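Local coordinates for kcn28 (PDB 6J31), which is a protein of the two-domain GT-B fold, related in its C-terminal part to the erythromycin biosynthesis protein CIII family, and is modelled with a compound bound, at residues 191-196 against 303-308; 220-225 against 293-298; 231-236 against 243-248; 310-315 against 368-373; 317-322 against 354-359. One frame throughout, in Å; residues are numbered along the deposited sequence.

Interaction 1 of 5, residues 191-196 against 303-308; sequences RFLQPD and GGMGGI
The short 3-10 turn that ends at Leu193 faces the first turn of helix 305-314 without touching its backbone, the CA of Leu193 lying 8.7 Å from the CA of Met305. Side chains bridge that distance, and a single methyl does most of the work. Leu193 CD1 sits 3.7 Å from Met305 SD and, on the same branch, 3.9 Å from Ile308 CG2, touching two residues a little under one turn apart. The leucine points at the helix and crosses the methionine at a slant, while Met305 arrives indirectly: its CG stands anti to the backbone N (chi1 -171°), and the chain then folds at chi2 and chi3, which swings the sulfur over to the leucine. Met305 CE, beyond the bend, ends 4.1 Å from Leu193 O. Ile308 runs past Leu193 in the opposite direction and offers its CG2 branch. All three side chains are buried, and Leu193 also rests on Gln309 and Leu312 of the same helix. Next to the contact, Gln194 NE2 donates an almost straight bond (168°) of 3.0 Å to Pro195 O, in the plane of its own amide and on a lone pair of the carbonyl. The same nitrogen also bonds Val132 O, so two carbonyls fix the rotation of the amide. Gly304 occupies the N-cap position in a glycine-rich turn, and the Met305 side chain lies about 9 Å from the bound BG9. The contact joins a loop of the N-terminal sheet domain to a C-terminal-domain helix beside the BG9 site, consistent with the interdomain cleft of a GT-B protein.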
# COMPACT_ATOMS: atom_id res chain seq x y z
N ARG A 191 9.70 9.70 -4.07
CA ARG A 191 9.24 10.43 -5.24
C ARG A 191 9.42 9.63 -6.52
O ARG A 191 8.64 9.78 -7.46
CB ARG A 191 9.94 11.80 -5.33
CG ARG A 191 11.32 11.78 -5.98
CD ARG A 191 11.95 13.18 -6.15
NE ARG A 191 11.85 14.03 -4.97
CZ ARG A 191 10.92 14.96 -4.79
NH1 ARG A 191 9.99 15.18 -5.72
NH2 ARG A 191 10.91 15.68 -3.67
N PHE A 192 10.43 8.75 -6.57
CA PHE A 192 10.63 7.97 -7.79
C PHE A 192 9.60 6.85 -7.97
O PHE A 192 9.63 6.19 -9.01
CB PHE A 192 12.06 7.40 -7.84
CG PHE A 192 12.41 6.44 -6.73
CD1 PHE A 192 11.93 5.14 -6.74
CD2 PHE A 192 13.25 6.83 -5.71
CE1 PHE A 192 12.27 4.26 -5.72
CE2 PHE A 192 13.59 5.95 -4.69
CZ PHE A 192 13.10 4.66 -4.70
N LEU A 193 8.73 6.62 -6.99
CA LEU A 193 7.60 5.70 -7.14
C LEU A 193 6.28 6.43 -7.31
O LEU A 193 5.22 5.78 -7.34
CB LEU A 193 7.51 4.76 -5.94
CG LEU A 193 8.61 3.71 -5.80
CD1 LEU A 193 8.33 2.72 -4.66
CD2 LEU A 193 8.82 2.97 -7.13
N GLN A 194 6.31 7.76 -7.48
CA GLN A 194 5.11 8.55 -7.68
C GLN A 194 4.99 8.91 -9.15
O GLN A 194 5.85 9.65 -9.66
CB GLN A 194 5.14 9.82 -6.83
CG GLN A 194 4.10 10.87 -7.23
CD GLN A 194 2.69 10.51 -6.78
OE1 GLN A 194 2.45 10.26 -5.60
NE2 GLN A 194 1.76 10.50 -7.72
N PRO A 195 3.98 8.42 -9.86
CA PRO A 195 3.81 8.83 -11.26
C PRO A 195 3.50 10.32 -11.33
O PRO A 195 2.79 10.87 -10.48
CB PRO A 195 2.63 7.98 -11.75
CG PRO A 195 2.50 6.87 -10.75
CD PRO A 195 3.00 7.41 -9.45
N ASP A 196 4.08 10.98 -12.34
CA ASP A 196 3.89 12.41 -12.57
C ASP A 196 4.17 13.23 -11.32
O ASP A 196 3.39 14.10 -10.93
CB ASP A 196 2.48 12.69 -13.10
CG ASP A 196 2.21 12.04 -14.44
OD1 ASP A 196 3.04 12.20 -15.35
OD2 ASP A 196 1.17 11.37 -14.57
N GLY A 303 3.36 -6.37 -7.95
CA GLY A 303 3.62 -4.95 -8.07
C GLY A 303 2.85 -4.06 -7.11
O GLY A 303 2.74 -2.86 -7.37
N GLY A 304 2.32 -4.61 -6.03
CA GLY A 304 1.77 -3.77 -4.99
C GLY A 304 2.86 -2.93 -4.34
O GLY A 304 4.04 -3.29 -4.34
N MET A 305 2.45 -1.78 -3.79
CA MET A 305 3.42 -0.83 -3.25
C MET A 305 4.22 -1.45 -2.10
O MET A 305 5.40 -1.13 -1.92
CB MET A 305 2.71 0.44 -2.80
CG MET A 305 3.64 1.58 -2.41
SD MET A 305 4.82 2.03 -3.70
CE MET A 305 3.76 2.88 -4.87
N GLY A 306 3.58 -2.30 -1.30
CA GLY A 306 4.28 -2.93 -0.20
C GLY A 306 5.40 -3.85 -0.67
O GLY A 306 6.52 -3.79 -0.17
N GLY A 307 5.09 -4.72 -1.63
CA GLY A 307 6.11 -5.62 -2.15
C GLY A 307 7.23 -4.88 -2.86
O GLY A 307 8.41 -5.23 -2.70
N ILE A 308 6.89 -3.86 -3.66
CA ILE A 308 7.90 -3.15 -4.42
C ILE A 308 8.88 -2.43 -3.50
O ILE A 308 10.10 -2.47 -3.70
CB ILE A 308 7.23 -2.17 -5.40
CG1 ILE A 308 6.80 -2.92 -6.66
CG2 ILE A 308 8.17 -1.02 -5.75
CD1 ILE A 308 6.00 -2.09 -7.60

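Interaction 2 of 5, residues 220-225 against 293-298; sequences DWKRPA and LEQADV
In the linker that carries the chain from the last strand of the N-terminal sheet to the first strand of the C-terminal one, Trp221 and its neighbours lie against Gln295, near the C-terminal end of the helix that holds Leu293. The closest CA atoms are those of Arg223 and Gln295, 6.4 Å apart. Gln295 CB comes to the edge of the indole, near the ring plane, 3.9 Å from Trp221 CZ3. Its CG packs 3.6 Å from Trp221 O. With CG beside the backbone N (chi1 -45°) and a second bend at chi2 (-77°), the glutamine folds along the linker, its amide plane 45° from the ring plane. This is the surface of the C-terminal Rossmann-like domain of a GT-B protein, and Trp221 has its NE1 hydrogen-bonded to Glu282 and its ring resting on Val262, Ala291 and Val292. The amide end of Gln295 meets the linker by proximity alone: OE1 is 4.2 Å from Arg223 CB, and NE2 is 4.3 Å from Lys222 NZ. Asp297 OD2, beyond the turn, accepts a hydrogen bond from Val230 N in the first strand of this sheet.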
# COMPACT_ATOMS: atom_id res chain seq x y z
N ASP A 220 14.03 -16.25 10.87
CA ASP A 220 15.14 -16.06 9.95
C ASP A 220 15.13 -17.17 8.91
O ASP A 220 14.77 -18.31 9.21
CB ASP A 220 16.46 -16.05 10.72
CG ASP A 220 17.54 -15.23 10.03
OD1 ASP A 220 17.90 -15.56 8.88
OD2 ASP A 220 18.02 -14.25 10.64
N TRP A 221 15.52 -16.84 7.69
CA TRP A 221 15.56 -17.82 6.61
C TRP A 221 16.97 -17.89 6.03
O TRP A 221 17.51 -16.87 5.59
CB TRP A 221 14.55 -17.45 5.52
CG TRP A 221 14.33 -18.53 4.50
CD1 TRP A 221 13.40 -19.53 4.56
CD2 TRP A 221 15.05 -18.72 3.28
NE1 TRP A 221 13.50 -20.33 3.44
CE2 TRP A 221 14.50 -19.85 2.65
CE3 TRP A 221 16.10 -18.04 2.67
CZ2 TRP A 221 14.98 -20.32 1.42
CZ3 TRP A 221 16.57 -18.50 1.45
CH2 TRP A 221 16.01 -19.63 0.84
N LYS A 222 17.56 -19.08 6.05
CA LYS A 222 18.91 -19.29 5.55
C LYS A 222 18.86 -19.99 4.20
O LYS A 222 18.09 -20.94 4.00
CB LYS A 222 19.75 -20.09 6.56
CG LYS A 222 20.12 -19.26 7.80
CD LYS A 222 20.82 -17.95 7.43
CE LYS A 222 22.28 -18.16 7.03
NZ LYS A 222 22.95 -16.90 6.58
N ARG A 223 19.68 -19.51 3.27
CA ARG A 223 19.76 -20.09 1.94
C ARG A 223 20.22 -21.55 2.03
O ARG A 223 21.23 -21.83 2.69
CB ARG A 223 20.75 -19.33 1.07
CG ARG A 223 20.90 -19.89 -0.32
CD ARG A 223 21.78 -19.02 -1.18
NE ARG A 223 23.16 -19.11 -0.69
CZ ARG A 223 24.05 -20.01 -1.10
NH1 ARG A 223 23.70 -20.93 -1.99
NH2 ARG A 223 25.28 -20.02 -0.59
N PRO A 224 19.51 -22.48 1.40
CA PRO A 224 19.94 -23.88 1.45
C PRO A 224 21.30 -24.03 0.78
O PRO A 224 21.54 -23.50 -0.31
CB PRO A 224 18.85 -24.62 0.67
CG PRO A 224 17.68 -23.69 0.66
CD PRO A 224 18.27 -22.32 0.62
N ALA A 225 22.20 -24.75 1.45
CA ALA A 225 23.53 -24.97 0.89
C ALA A 225 23.45 -25.75 -0.41
O ALA A 225 22.72 -26.74 -0.52
CB ALA A 225 24.41 -25.71 1.90
N LEU A 293 13.75 -12.17 1.17
CA LEU A 293 14.36 -11.17 0.31
C LEU A 293 15.80 -10.88 0.70
O LEU A 293 16.60 -10.48 -0.14
CB LEU A 293 13.53 -9.88 0.33
CG LEU A 293 12.15 -9.98 -0.31
CD1 LEU A 293 11.42 -8.65 -0.24
CD2 LEU A 293 12.24 -10.50 -1.74
N GLU A 294 16.14 -11.10 1.97
CA GLU A 294 17.52 -10.91 2.42
C GLU A 294 18.48 -11.81 1.66
O GLU A 294 19.64 -11.45 1.46
CB GLU A 294 17.62 -11.17 3.92
CG GLU A 294 18.21 -10.03 4.73
CD GLU A 294 18.37 -10.38 6.20
OE1 GLU A 294 17.35 -10.36 6.93
OE2 GLU A 294 19.51 -10.67 6.63
N GLN A 295 18.01 -12.98 1.23
CA GLN A 295 18.84 -13.95 0.52
C GLN A 295 18.40 -14.12 -0.93
O GLN A 295 18.91 -15.01 -1.62
CB GLN A 295 18.79 -15.30 1.24
CG GLN A 295 18.92 -15.23 2.75
CD GLN A 295 20.35 -15.01 3.22
OE1 GLN A 295 21.30 -15.51 2.62
NE2 GLN A 295 20.50 -14.26 4.31
N ALA A 296 17.46 -13.30 -1.40
CA ALA A 296 16.89 -13.47 -2.72
C ALA A 296 17.74 -12.79 -3.80
O ALA A 296 18.36 -11.75 -3.58
CB ALA A 296 15.47 -12.92 -2.76
N ASP A 297 17.73 -13.40 -4.99
CA ASP A 297 18.35 -12.81 -6.17
C ASP A 297 17.33 -12.24 -7.14
O ASP A 297 17.70 -11.42 -7.98
CB ASP A 297 19.22 -13.86 -6.88
CG ASP A 297 20.37 -14.35 -6.02
OD1 ASP A 297 21.36 -13.61 -5.88
OD2 ASP A 297 20.28 -15.47 -5.47
N VAL A 298 16.06 -12.65 -7.04
CA VAL A 298 14.98 -12.08 -7.83
C VAL A 298 13.69 -12.25 -7.05
O VAL A 298 13.57 -13.15 -6.21
CB VAL A 298 14.88 -12.70 -9.24
CG1 VAL A 298 14.27 -14.08 -9.17
CG2 VAL A 298 14.06 -11.81 -10.16

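Interaction 3 of 5, residues 231-236 against 243-248; sequences ALVSLG and LPFYET
Apolar contacts account for the whole meeting of strand 229-234 with helix 243-253, and Phe245 is at their centre. Its ring touches two side chains at neighbouring atoms: Phe245 CE2 is 4.2 Å from Val233 CG1, and Phe245 CD2 is 4.1 Å from Leu235 CD1. Both methyls approach the ring obliquely. The phenylalanine can reach them because its CG is anti to the backbone N (chi1 177°), which carries the ring from the helix toward the strand. Leu235 CD1 is shared, since it also lies 4.5 Å from Tyr246 CE1, again at a slant. One leucine methyl thus touches two aromatic rings from successive residues of the helix, while the valine two positions earlier supports the phenylalanine alone. All four side chains are buried, and Ile345 adds to the same apolar layer by touching Leu235 and Phe245. Polar and backbone contacts lie outside the interface. Leu235 is the centre of an inverse gamma turn, closed by a weak bond of 3.2 Å from Gly236 N to Ser234 O. Ser234 points to the other face of the sheet, where its OG makes a weak hydrogen bond to Gln289 OE1. Val233 is held in line by backbone bonding to Val262 of the adjacent strand 259-264, and its side chain touches Val300 on the opposite neighbour. Strand, helix and next parallel strand together form the first beta-alpha-beta crossover of the C-terminal Rossmann-like domain, with the helix packed on the sheet through aromatic and branched aliphatic side chains.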
# COMPACT_ATOMS: atom_id res chain seq x y z
N ALA A 231 15.20 -17.42 -5.69
CA ALA A 231 14.07 -16.68 -6.23
C ALA A 231 12.89 -16.79 -5.27
O ALA A 231 12.62 -17.87 -4.74
CB ALA A 231 13.67 -17.20 -7.60
N LEU A 232 12.18 -15.68 -5.08
CA LEU A 232 10.96 -15.66 -4.29
C LEU A 232 9.80 -15.26 -5.19
O LEU A 232 9.87 -14.23 -5.87
CB LEU A 232 11.07 -14.69 -3.11
CG LEU A 232 9.74 -14.42 -2.39
CD1 LEU A 232 9.20 -15.69 -1.73
CD2 LEU A 232 9.87 -13.30 -1.37
N VAL A 233 8.76 -16.08 -5.21
CA VAL A 233 7.53 -15.79 -5.94
C VAL A 233 6.43 -15.56 -4.92
O VAL A 233 6.05 -16.48 -4.18
CB VAL A 233 7.16 -16.92 -6.91
CG1 VAL A 233 5.82 -16.61 -7.59
CG2 VAL A 233 8.25 -17.13 -7.94
N SER A 234 5.92 -14.33 -4.86
CA SER A 234 4.90 -13.98 -3.88
C SER A 234 4.01 -12.91 -4.49
O SER A 234 4.39 -11.74 -4.56
CB SER A 234 5.53 -13.50 -2.58
OG SER A 234 4.57 -13.43 -1.54
N LEU A 235 2.82 -13.31 -4.93
CA LEU A 235 1.85 -12.35 -5.45
C LEU A 235 0.95 -11.93 -4.29
O LEU A 235 -0.21 -12.32 -4.17
CB LEU A 235 1.06 -12.99 -6.58
CG LEU A 235 1.86 -13.73 -7.65
CD1 LEU A 235 0.93 -14.27 -8.72
CD2 LEU A 235 2.92 -12.82 -8.27
N GLY A 236 1.52 -11.09 -3.43
CA GLY A 236 0.88 -10.78 -2.16
C GLY A 236 -0.21 -9.74 -2.21
O GLY A 236 -0.19 -8.78 -1.44
N LEU A 243 -2.92 -20.97 -9.71
CA LEU A 243 -2.20 -22.23 -9.70
C LEU A 243 -1.54 -22.50 -11.05
O LEU A 243 -0.42 -23.03 -11.08
CB LEU A 243 -3.12 -23.40 -9.33
CG LEU A 243 -2.43 -24.72 -8.95
CD1 LEU A 243 -1.28 -24.50 -7.97
CD2 LEU A 243 -3.42 -25.73 -8.40
N PRO A 244 -2.18 -22.17 -12.19
CA PRO A 244 -1.48 -22.37 -13.47
C PRO A 244 -0.18 -21.60 -13.57
O PRO A 244 0.81 -22.13 -14.09
CB PRO A 244 -2.51 -21.90 -14.51
CG PRO A 244 -3.81 -22.11 -13.85
CD PRO A 244 -3.59 -21.80 -12.41
N PHE A 245 -0.15 -20.36 -13.08
CA PHE A 245 1.10 -19.61 -13.06
C PHE A 245 2.10 -20.25 -12.11
O PHE A 245 3.30 -20.31 -12.40
CB PHE A 245 0.86 -18.15 -12.68
CG PHE A 245 2.12 -17.33 -12.56
CD1 PHE A 245 2.81 -16.94 -13.69
CD2 PHE A 245 2.60 -16.96 -11.32
CE1 PHE A 245 3.97 -16.20 -13.59
CE2 PHE A 245 3.76 -16.21 -11.21
CZ PHE A 245 4.45 -15.83 -12.34
N TYR A 246 1.63 -20.74 -10.95
CA TYR A 246 2.51 -21.42 -10.00
C TYR A 246 3.14 -22.65 -10.64
O TYR A 246 4.31 -22.96 -10.38
CB TYR A 246 1.73 -21.81 -8.75
CG TYR A 246 1.28 -20.63 -7.91
CD1 TYR A 246 2.03 -19.47 -7.88
CD2 TYR A 246 0.13 -20.70 -7.13
CE1 TYR A 246 1.64 -18.39 -7.11
CE2 TYR A 246 -0.27 -19.62 -6.37
CZ TYR A 246 0.49 -18.47 -6.36
OH TYR A 246 0.10 -17.40 -5.59
N GLU A 247 2.37 -23.36 -11.45
CA GLU A 247 2.92 -24.52 -12.16
C GLU A 247 3.96 -24.10 -13.20
O GLU A 247 4.96 -24.80 -13.38
CB GLU A 247 1.78 -25.32 -12.78
CG GLU A 247 1.00 -26.11 -11.74
CD GLU A 247 0.11 -27.15 -12.37
OE1 GLU A 247 0.41 -28.37 -12.26
OE2 GLU A 247 -0.89 -26.74 -13.00
N THR A 248 3.76 -22.97 -13.87
CA THR A 248 4.80 -22.45 -14.75
C THR A 248 6.07 -22.12 -13.97
O THR A 248 7.18 -22.37 -14.44
CB THR A 248 4.29 -21.23 -15.51
OG1 THR A 248 3.06 -21.55 -16.16
CG2 THR A 248 5.31 -20.79 -16.55

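Interaction 4 of 5, residues 310-315 against 368-373; sequences EGLFSG and ERLSGL
Leu312 is the first residue of 310-315 to reach helix 364-378, and it does so with one branch. Its CD2 lies 3.7 Å from Leu373 CD1 and 4.0 Å from Leu373 CB, so the methyl rests along the base and tip of that leucine as the two side chains pass at a slant. The same CD2 is 4.3 Å from Leu370 CD2, which places it across two residues a little under one turn apart on the partner helix. Leu312 also touches Ile339, so it belongs to a wider apolar cluster. The C-terminal domain is Rossmann-like, and here the chain passes from the helix that follows strand 298-301 toward strand 318-320. Ser314 N bonds Glu310 O, and its OG makes a weak bond to the same oxygen. Gly315 then leaves helical backbone angles with positive phi (61°) in a Schellman motif. The second helix comes near the main chain here: the CA atoms of Gly315 and Leu370 are 5.3 Å apart. Leu370 CD1 packs directly on the peptide, 3.3 Å from Gly315 O, and Leu370 CB faces Gly315 CA. Within Leu370, chi1 of -77° sets CG anti to the carbonyl carbon and chi2 of 175° spreads the methyls, CD1 on Gly315 and CD2 near Leu312. Farther along, Leu370 also touches Pro317, where the turn runs on into the strand.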
# COMPACT_ATOMS: atom_id res chain seq x y z
N GLU A 310 9.51 -3.30 -0.46
CA GLU A 310 10.31 -4.33 0.19
C GLU A 310 11.41 -4.85 -0.73
O GLU A 310 12.52 -5.15 -0.28
CB GLU A 310 9.41 -5.48 0.65
CG GLU A 310 8.84 -5.27 2.05
CD GLU A 310 7.78 -6.29 2.40
OE1 GLU A 310 7.34 -7.02 1.49
OE2 GLU A 310 7.41 -6.37 3.59
N GLY A 311 11.12 -4.96 -2.03
CA GLY A 311 12.16 -5.34 -2.98
C GLY A 311 13.26 -4.31 -3.06
O GLY A 311 14.45 -4.65 -3.06
N LEU A 312 12.89 -3.03 -3.12
CA LEU A 312 13.87 -1.95 -3.16
C LEU A 312 14.72 -1.93 -1.89
O LEU A 312 15.95 -1.79 -1.96
CB LEU A 312 13.15 -0.61 -3.31
CG LEU A 312 12.59 -0.28 -4.69
CD1 LEU A 312 11.75 0.98 -4.64
CD2 LEU A 312 13.73 -0.12 -5.67
N PHE A 313 14.09 -2.09 -0.73
CA PHE A 313 14.83 -2.07 0.53
C PHE A 313 15.86 -3.18 0.58
O PHE A 313 16.97 -2.98 1.08
CB PHE A 313 13.85 -2.17 1.70
CG PHE A 313 14.52 -2.13 3.05
CD1 PHE A 313 14.97 -0.94 3.59
CD2 PHE A 313 14.69 -3.30 3.77
CE1 PHE A 313 15.58 -0.91 4.83
CE2 PHE A 313 15.30 -3.29 5.01
CZ PHE A 313 15.75 -2.09 5.54
N SER A 314 15.52 -4.36 0.06
CA SER A 314 16.41 -5.50 0.06
C SER A 314 17.35 -5.52 -1.14
O SER A 314 18.20 -6.41 -1.22
CB SER A 314 15.60 -6.80 0.09
OG SER A 314 14.84 -6.89 1.28
N GLY A 315 17.22 -4.58 -2.07
CA GLY A 315 18.05 -4.57 -3.26
C GLY A 315 17.89 -5.81 -4.11
O GLY A 315 18.88 -6.40 -4.55
N GLU A 368 23.74 -2.35 -9.62
CA GLU A 368 24.22 -1.02 -9.27
C GLU A 368 23.07 -0.03 -9.11
O GLU A 368 23.08 0.79 -8.19
CB GLU A 368 25.22 -0.53 -10.32
CG GLU A 368 26.05 0.68 -9.91
CD GLU A 368 25.33 2.01 -10.14
OE1 GLU A 368 24.46 2.06 -11.03
OE2 GLU A 368 25.63 2.99 -9.42
N ARG A 369 22.07 -0.10 -9.99
CA ARG A 369 20.93 0.80 -9.87
C ARG A 369 20.17 0.55 -8.58
O ARG A 369 19.67 1.50 -7.95
CB ARG A 369 20.00 0.65 -11.08
CG ARG A 369 20.57 1.26 -12.36
CD ARG A 369 19.57 1.23 -13.52
NE ARG A 369 19.43 -0.10 -14.11
CZ ARG A 369 20.08 -0.51 -15.19
NH1 ARG A 369 20.94 0.29 -15.81
NH2 ARG A 369 19.88 -1.74 -15.66
N LEU A 370 20.08 -0.71 -8.15
CA LEU A 370 19.41 -1.01 -6.88
C LEU A 370 20.12 -0.35 -5.70
O LEU A 370 19.46 0.19 -4.80
CB LEU A 370 19.34 -2.53 -6.69
CG LEU A 370 18.25 -3.20 -7.53
CD1 LEU A 370 18.32 -4.71 -7.38
CD2 LEU A 370 16.87 -2.68 -7.15
N SER A 371 21.45 -0.38 -5.69
CA SER A 371 22.18 0.28 -4.61
C SER A 371 21.90 1.77 -4.60
O SER A 371 21.76 2.37 -3.52
CB SER A 371 23.67 0.00 -4.75
OG SER A 371 23.91 -1.39 -4.79
N GLY A 372 21.83 2.39 -5.78
CA GLY A 372 21.48 3.80 -5.83
C GLY A 372 20.08 4.07 -5.33
O GLY A 372 19.85 5.04 -4.59
N LEU A 373 19.12 3.23 -5.71
CA LEU A 373 17.75 3.42 -5.25
C LEU A 373 17.62 3.22 -3.75
O LEU A 373 16.80 3.87 -3.10
CB LEU A 373 16.81 2.48 -6.00
CG LEU A 373 16.66 2.81 -7.48
CD1 LEU A 373 15.74 1.81 -8.16
CD2 LEU A 373 16.15 4.24 -7.65

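Interaction 5 of 5, residues 317-322 against 354-359; sequences PMVVAP and RAAVVE
Val319 CG2 is the atom that carries this contact: it lies 4.0 Å from Ala356 CB and 4.5 Å from Val357 CG2. A single methyl of the strand therefore meets two successive residues of helix 350-362. Consistent with the small alanine, the CA atoms of Val319 and Ala356 are 7.1 Å apart. Val319 has CG1 anti to its backbone N (chi1 175°), and its other branch, CG2, is the one set against the helix. Ala356 points its CB at the strand, while Val357 lies to one flank and adds a looser touch. In the next shell, Val300 and Ile343 pack against Val319, and Val298 packs against Val357, so aliphatic side chains line this face of the sheet. Backbone bonds fix the strand itself: Val319 pairs with Phe299 and Thr301 on one neighbour, and Met318 and Val320 pair with Arg341 on the other. The helix is tied to that second neighbour too, since Glu359 OE1 makes a salt bridge with Arg341 NH2 and Ala356 touches the Arg341 side chain. On the other face of the sheet Val320 meets Ala331 and Val334 of helix 327-336, which shows the alternation expected of a strand buried between two helical layers. Just past the strand, Ala321 O accepts a hydrogen bond from His302 ND1. Strand 318-320, flanked by parallel strands and covered by helices on both faces, is an inner strand of a three-layer alpha/beta/alpha sandwich.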
# COMPACT_ATOMS: atom_id res chain seq x y z
N PRO A 317 16.07 -7.38 -7.55
CA PRO A 317 15.34 -7.05 -8.77
C PRO A 317 14.02 -7.80 -8.84
O PRO A 317 13.85 -8.86 -8.24
CB PRO A 317 16.29 -7.49 -9.89
CG PRO A 317 17.15 -8.52 -9.27
CD PRO A 317 17.30 -8.14 -7.82
N MET A 318 13.07 -7.23 -9.58
CA MET A 318 11.70 -7.71 -9.54
C MET A 318 11.17 -8.03 -10.92
O MET A 318 11.45 -7.32 -11.89
CB MET A 318 10.79 -6.68 -8.84
CG MET A 318 11.09 -6.55 -7.35
SD MET A 318 10.27 -5.18 -6.53
CE MET A 318 11.44 -3.86 -6.83
N VAL A 319 10.41 -9.11 -11.00
CA VAL A 319 9.55 -9.41 -12.14
C VAL A 319 8.12 -9.09 -11.71
O VAL A 319 7.61 -9.69 -10.76
CB VAL A 319 9.69 -10.87 -12.60
CG1 VAL A 319 8.68 -11.18 -13.70
CG2 VAL A 319 11.10 -11.15 -13.07
N VAL A 320 7.49 -8.13 -12.38
CA VAL A 320 6.23 -7.56 -11.94
C VAL A 320 5.11 -8.06 -12.85
O VAL A 320 5.25 -8.03 -14.08
CB VAL A 320 6.29 -6.03 -11.92
CG1 VAL A 320 5.01 -5.46 -11.32
CG2 VAL A 320 7.50 -5.55 -11.15
N ALA A 321 4.01 -8.49 -12.24
CA ALA A 321 2.82 -8.97 -12.96
C ALA A 321 1.63 -8.16 -12.48
O ALA A 321 0.84 -8.63 -11.64
CB ALA A 321 2.60 -10.47 -12.74
N PRO A 322 1.45 -6.95 -13.00
CA PRO A 322 0.40 -6.07 -12.47
C PRO A 322 -0.99 -6.59 -12.80
O PRO A 322 -1.22 -7.19 -13.85
CB PRO A 322 0.67 -4.74 -13.18
CG PRO A 322 1.32 -5.15 -14.46
CD PRO A 322 2.19 -6.32 -14.10
N ARG A 354 11.55 -17.42 -17.55
CA ARG A 354 12.92 -17.79 -17.17
C ARG A 354 13.93 -16.75 -17.64
O ARG A 354 14.89 -16.45 -16.93
CB ARG A 354 13.27 -19.17 -17.71
CG ARG A 354 14.63 -19.68 -17.26
CD ARG A 354 15.12 -20.80 -18.15
NE ARG A 354 15.21 -20.38 -19.54
CZ ARG A 354 16.31 -19.90 -20.11
NH1 ARG A 354 16.29 -19.54 -21.39
NH2 ARG A 354 17.42 -19.78 -19.40
N ALA A 355 13.72 -16.20 -18.84
CA ALA A 355 14.66 -15.21 -19.38
C ALA A 355 14.74 -13.99 -18.48
O ALA A 355 15.83 -13.50 -18.16
CB ALA A 355 14.26 -14.82 -20.80
N ALA A 356 13.58 -13.47 -18.06
CA ALA A 356 13.56 -12.33 -17.15
C ALA A 356 14.27 -12.66 -15.84
O ALA A 356 15.02 -11.83 -15.31
CB ALA A 356 12.12 -11.89 -16.89
N VAL A 357 14.05 -13.86 -15.31
CA VAL A 357 14.64 -14.23 -14.03
C VAL A 357 16.16 -14.29 -14.13
O VAL A 357 16.88 -13.70 -13.32
CB VAL A 357 14.05 -15.56 -13.53
CG1 VAL A 357 14.91 -16.16 -12.43
CG2 VAL A 357 12.62 -15.36 -13.06
N VAL A 358 16.68 -15.02 -15.12
CA VAL A 358 18.12 -15.24 -15.19
C VAL A 358 18.85 -13.96 -15.61
O VAL A 358 19.94 -13.66 -15.10
CB VAL A 358 18.44 -16.43 -16.13
CG1 VAL A 358 18.02 -16.14 -17.56
CG2 VAL A 358 19.92 -16.77 -16.05
N GLU A 359 18.28 -13.20 -16.54
CA GLU A 359 18.92 -11.98 -17.01
C GLU A 359 18.94 -10.92 -15.91
O GLU A 359 19.97 -10.26 -15.69
CB GLU A 359 18.20 -11.45 -18.25
CG GLU A 359 18.66 -12.12 -19.54
CD GLU A 359 17.56 -12.17 -20.58
OE1 GLU A 359 16.70 -11.27 -20.59
OE2 GLU A 359 17.56 -13.12 -21.39

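In the fold
Interactions 1, 3, 4 and 5 are buried and apolar, whereas interaction 2 lies on the surface and sets a glutamine against the interdomain linker. Interaction 1 alone joins the two domains. It shares helix 305-314 with interaction 4, and Phe192 CE1 touches Leu312 CD1 at 3.5 Å, so the interdomain packing continues into the helix-helix packing. Interactions 3 and 5 bring helices to strands of one sheet, their centres about 12 Å apart, with aromatic rings in one and small aliphatic groups in the other. Val298 of interaction 2 links them: it packs on Ala231, Val319 and Val357. Interaction 5 is nested along the chain inside the loop closed by interaction 4.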